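Local coordinates for bifunctional protein FolD (Thermus thermophilus, PDB 6V6Y) that probably catalyses NADP-dependent oxidation of 5,10-methylenetetrahydrofolate to 5,10-methenyltetrahydrofolate and then its hydrolysis to 10-formyltetrahydrofolate, at residues A21-L26 against L57-Q62; L145-H148 against D152-G155. One frame throughout, in Å; residues are numbered along the deposited sequence.

Contact 1 (A21-L26 against L57-Q62); sequences ARLRSL and LGYRSQ
Leu23 O accepts a backbone hydrogen bond from Leu26 N at 2.8 Å, closing the last turn before the chain leaves the helix, and the Leu23 side chain is directed toward residues 57-62. All the contact made from 21-26 comes from this leucine. With CG opposite its carbonyl carbon and beside its nitrogen (chi1 -74°), the branch runs out from the helix and ends in CD1. That methyl meets two things. The carbonyl oxygen Leu57 O is 3.7 Å from Leu23 CD1, a van der Waals approach of a methyl to an oxygen. The second partner is aromatic: Leu23 CD1 comes to 4.2 Å from Tyr59 CE1, at the rim of the ring and near its plane, and the two side chains cross at about a right angle. One face of the same ring is taken by Leu57 CD1, lying 3.9 Å above the plane and displaced toward the rim, so the phenol is packed at both an edge and a face. Its polar end is satisfied farther off, where Tyr59 OH bonds to Met266 O of helix 257-276. Gly58 gives the turn between Leu57 and Tyr59 its shape: with phi 100° and two bonds back into the last helical turn, it forms a Schellman motif. Pro30 touches both Leu23 and Tyr59. Only 98 Å² is buried, in keeping with one leucine set into a corner. The place belongs to an alpha/beta fold, where a helix packs beside the Schellman-capped turn of the beta-alpha-beta crossover that joins strands 31-37 and 60-66.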
loop_
_atom_site.group_PDB
_atom_site.type_symbol
_atom_site.label_atom_id
_atom_site.label_comp_id
_atom_site.label_asym_id
_atom_site.label_seq_id
_atom_site.Cartn_x
_atom_site.Cartn_y
_atom_site.Cartn_z
ATOM N N ALA A 21 23.751 6.150 20.888
ATOM C CA ALA A 21 24.782 5.121 20.816
ATOM C C ALA A 21 25.379 5.039 19.424
ATOM O O ALA A 21 26.599 4.917 19.269
ATOM C CB ALA A 21 24.207 3.763 21.220
ATOM N N ARG A 22 24.534 5.098 18.397
ATOM C CA ARG A 22 25.027 4.905 17.042
ATOM C C ARG A 22 25.816 6.119 16.552
ATOM O O ARG A 22 26.700 5.978 15.703
ATOM C CB ARG A 22 23.848 4.579 16.118
ATOM C CG ARG A 22 24.229 4.271 14.682
ATOM C CD ARG A 22 24.629 2.816 14.494
ATOM N NE ARG A 22 25.014 2.549 13.110
ATOM C CZ ARG A 22 26.197 2.874 12.590
ATOM N NH1 ARG A 22 27.111 3.474 13.349
ATOM N NH2 ARG A 22 26.471 2.599 11.316
ATOM N N LEU A 23 25.538 7.307 17.097
ATOM C CA LEU A 23 26.224 8.516 16.643
ATOM C C LEU A 23 27.709 8.486 16.995
ATOM O O LEU A 23 28.552 8.860 16.170
ATOM C CB LEU A 23 25.559 9.759 17.242
ATOM C CG LEU A 23 24.202 10.175 16.661
ATOM C CD1 LEU A 23 23.573 11.301 17.476
ATOM C CD2 LEU A 23 24.325 10.577 15.201
ATOM N N ARG A 24 28.050 8.059 18.219
ATOM C CA ARG A 24 29.456 7.972 18.614
ATOM C C ARG A 24 30.255 7.107 17.645
ATOM O O ARG A 24 31.398 7.429 17.308
ATOM C CB ARG A 24 29.568 7.422 20.033
ATOM C CG ARG A 24 28.645 8.079 21.037
ATOM C CD ARG A 24 28.711 7.369 22.385
ATOM N NE ARG A 24 27.840 7.990 23.385
ATOM C CZ ARG A 24 26.763 7.408 23.922
ATOM N NH1 ARG A 24 26.409 6.173 23.566
ATOM N NH2 ARG A 24 26.033 8.063 24.819
ATOM N N SER A 25 29.662 6.013 17.173
ATOM C CA SER A 25 30.267 5.156 16.157
ATOM C C SER A 25 30.222 5.770 14.755
ATOM O O SER A 25 30.350 5.048 13.753
ATOM C CB SER A 25 29.575 3.787 16.145
ATOM O OG SER A 25 30.170 2.875 17.064
ATOM N N LEU A 26 30.041 7.083 14.654
ATOM C CA LEU A 26 29.962 7.750 13.366
ATOM C C LEU A 26 30.902 8.946 13.348
ATOM O O LEU A 26 31.068 9.644 14.358
ATOM C CB LEU A 26 28.527 8.198 13.060
ATOM C CG LEU A 26 27.600 7.080 12.587
ATOM C CD1 LEU A 26 26.238 7.626 12.208
ATOM C CD2 LEU A 26 28.223 6.326 11.424
ATOM N N LEU A 57 19.527 16.062 20.267
ATOM C CA LEU A 57 20.278 14.855 19.951
ATOM C C LEU A 57 21.682 15.156 19.449
ATOM O O LEU A 57 22.511 14.237 19.405
ATOM C CB LEU A 57 19.551 14.023 18.887
ATOM C CG LEU A 57 18.300 13.227 19.258
ATOM C CD1 LEU A 57 17.801 12.502 18.018
ATOM C CD2 LEU A 57 18.596 12.246 20.378
ATOM N N GLY A 58 21.952 16.399 19.040
ATOM C CA GLY A 58 23.202 16.750 18.395
ATOM C C GLY A 58 23.155 16.846 16.884
ATOM O O GLY A 58 24.213 16.981 16.254
ATOM N N TYR A 59 21.972 16.771 16.280
ATOM C CA TYR A 59 21.867 16.934 14.840
ATOM C C TYR A 59 22.142 18.383 14.456
ATOM O O TYR A 59 21.938 19.311 15.245
ATOM C CB TYR A 59 20.465 16.559 14.345
ATOM C CG TYR A 59 20.098 15.088 14.359
ATOM C CD1 TYR A 59 20.935 14.130 14.919
ATOM C CD2 TYR A 59 18.881 14.662 13.817
ATOM C CE1 TYR A 59 20.578 12.787 14.935
ATOM C CE2 TYR A 59 18.517 13.325 13.822
ATOM C CZ TYR A 59 19.362 12.392 14.385
ATOM O OH TYR A 59 18.989 11.066 14.384
ATOM N N ARG A 60 22.587 18.578 13.220
ATOM C CA ARG A 60 22.457 19.882 12.583
ATOM C C ARG A 60 20.999 20.011 12.146
ATOM O O ARG A 60 20.529 19.245 11.298
ATOM C CB ARG A 60 23.419 20.015 11.403
ATOM C CG ARG A 60 24.886 19.596 11.693
ATOM C CD ARG A 60 25.813 19.697 10.440
ATOM N NE ARG A 60 25.741 18.507 9.567
ATOM C CZ ARG A 60 26.238 18.432 8.322
ATOM N NH1 ARG A 60 26.850 19.480 7.779
ATOM N NH2 ARG A 60 26.111 17.311 7.604
ATOM N N SER A 61 20.260 20.939 12.745
ATOM C CA SER A 61 18.849 21.089 12.436
ATOM C C SER A 61 18.532 22.544 12.144
ATOM O O SER A 61 18.883 23.437 12.917
ATOM C CB SER A 61 17.959 20.587 13.577
ATOM O OG SER A 61 16.596 20.923 13.331
ATOM N N GLN A 62 17.801 22.774 11.067
ATOM C CA GLN A 62 17.586 24.132 10.622
ATOM C C GLN A 62 16.165 24.225 10.086
ATOM O O GLN A 62 15.759 23.400 9.262
ATOM C CB GLN A 62 18.658 24.472 9.569
ATOM C CG GLN A 62 19.097 25.911 9.487
ATOM C CD GLN A 62 19.303 26.564 10.849
ATOM O OE1 GLN A 62 18.552 27.473 11.198
ATOM N NE2 GLN A 62 20.348 26.164 11.588
#

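Contact 2 (L145-H148 against D152-G155); sequences LLKH and DLRG
In the helix-to-strand connection of the Rossmann-type NAD(P)-binding domain, between helix 137-148 and strand 157-161, Leu146 and Leu153 meet across the turn. Leu146 CD1 meets Leu153 CD2 at 4.1 Å, the two side chains crossing at about a right angle. In both leucines the bond leaving CA heads toward the other segment. Alongside, the aliphatic part of Lys147 brushes the same leucine, with Lys147 CG 4.5 Å from Leu153 CD1; Lys147 NZ forms a salt bridge with Glu178. Leu146 also leans on Ile222 and Val224 of strand 222-225, which sets Leu146 between the sheet and Leu153.

The loop is braced separately by its own polar groups. Asp152 OD1 accepts a hydrogen bond from Arg154 NE at 2.6 Å on its syn side, almost straight at 172° and in the guanidinium plane, as part of the Asp152-Arg154 salt bridge. The same oxygen receives the backbone Arg154 N at 3.3 Å from above the carboxylate plane, closing an Asx turn. Two donors on one oxygen should restrict rotation of the aspartate. The chemistry thus divides: apolar groups make the join to the helix, while the salt bridge and the Asx turn probably help to hold the shape of the loop.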
loop_
_atom_site.group_PDB
_atom_site.type_symbol
_atom_site.label_atom_id
_atom_site.label_comp_id
_atom_site.label_asym_id
_atom_site.label_seq_id
_atom_site.Cartn_x
_atom_site.Cartn_y
_atom_site.Cartn_z
ATOM N N LEU A 145 6.055 1.335 19.262
ATOM C CA LEU A 145 5.449 1.430 20.585
ATOM C C LEU A 145 4.837 0.098 21.008
ATOM O O LEU A 145 5.052 -0.359 22.141
ATOM C CB LEU A 145 4.407 2.546 20.616
ATOM C CG LEU A 145 3.722 2.802 21.967
ATOM C CD1 LEU A 145 3.428 4.273 22.122
ATOM C CD2 LEU A 145 2.418 1.993 22.095
ATOM N N LEU A 146 4.066 -0.544 20.112
ATOM C CA LEU A 146 3.438 -1.817 20.470
ATOM C C LEU A 146 4.485 -2.884 20.766
ATOM O O LEU A 146 4.348 -3.653 21.728
ATOM C CB LEU A 146 2.501 -2.291 19.360
ATOM C CG LEU A 146 1.259 -1.432 19.111
ATOM C CD1 LEU A 146 0.694 -1.644 17.676
ATOM C CD2 LEU A 146 0.189 -1.712 20.147
ATOM N N LYS A 147 5.530 -2.958 19.945
ATOM C CA LYS A 147 6.574 -3.941 20.202
ATOM C C LYS A 147 7.349 -3.607 21.468
ATOM O O LYS A 147 7.795 -4.516 22.175
ATOM C CB LYS A 147 7.519 -4.040 19.007
ATOM C CG LYS A 147 6.896 -4.743 17.783
ATOM C CD LYS A 147 7.785 -4.619 16.566
ATOM C CE LYS A 147 8.314 -5.971 16.098
ATOM N NZ LYS A 147 9.024 -5.790 14.786
ATOM N N HIS A 148 7.521 -2.318 21.770
ATOM C CA HIS A 148 8.202 -1.953 23.006
ATOM C C HIS A 148 7.467 -2.527 24.202
ATOM O O HIS A 148 8.082 -3.109 25.096
ATOM C CB HIS A 148 8.328 -0.434 23.127
ATOM C CG HIS A 148 8.901 0.018 24.434
ATOM N ND1 HIS A 148 10.253 0.216 24.628
ATOM C CD2 HIS A 148 8.304 0.296 25.621
ATOM C CE1 HIS A 148 10.463 0.595 25.876
ATOM N NE2 HIS A 148 9.298 0.653 26.500
ATOM N N ASP A 152 2.928 -9.067 20.749
ATOM C CA ASP A 152 3.322 -9.947 19.648
ATOM C C ASP A 152 2.245 -9.818 18.573
ATOM O O ASP A 152 1.133 -10.330 18.727
ATOM C CB ASP A 152 3.470 -11.385 20.144
ATOM C CG ASP A 152 3.845 -12.366 19.038
ATOM O OD1 ASP A 152 4.014 -11.960 17.867
ATOM O OD2 ASP A 152 3.969 -13.571 19.340
ATOM N N LEU A 153 2.569 -9.114 17.487
ATOM C CA LEU A 153 1.561 -8.744 16.497
ATOM C C LEU A 153 1.220 -9.870 15.528
ATOM O O LEU A 153 0.194 -9.775 14.837
ATOM C CB LEU A 153 2.032 -7.516 15.716
ATOM C CG LEU A 153 2.132 -6.217 16.524
ATOM C CD1 LEU A 153 2.920 -5.139 15.759
ATOM C CD2 LEU A 153 0.762 -5.720 16.912
ATOM N N ARG A 154 2.054 -10.917 15.463
ATOM C CA ARG A 154 1.823 -12.064 14.591
ATOM C C ARG A 154 0.499 -12.731 14.925
ATOM O O ARG A 154 0.291 -13.184 16.055
ATOM C CB ARG A 154 2.962 -13.076 14.730
ATOM C CG ARG A 154 4.335 -12.508 14.322
ATOM C CD ARG A 154 5.518 -13.304 14.898
ATOM N NE ARG A 154 5.342 -13.568 16.326
ATOM C CZ ARG A 154 5.788 -14.657 16.950
ATOM N NH1 ARG A 154 6.446 -15.589 16.271
ATOM N NH2 ARG A 154 5.567 -14.818 18.250
ATOM N N GLY A 155 -0.397 -12.793 13.940
ATOM C CA GLY A 155 -1.688 -13.408 14.150
ATOM C C GLY A 155 -2.704 -12.559 14.878
ATOM O O GLY A 155 -3.835 -13.019 15.077
#

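In the fold
Following the chain from the N terminus, contact 1 comes first: the end of helix 8-24 and the two residues after it open it, and the 30 that follow, with strand 31-37 and most of helix 41-57, form the loop that residues 57-62 close. Contact 2 opens later and is far more local, spanning just three residues between helix 137-148 and the approach to strand 157-161. The two are in series, neither enclosing nor crossing the other, with centres 28 Å apart and nearest atoms about 15 Å apart. Contact 1 belongs to the catalytic domain and contact 2 to the NAD(P)-binding domain. Helix 257-276 returns to touch Leu57 and Tyr59, bringing the C-terminal part of the chain to contact 1.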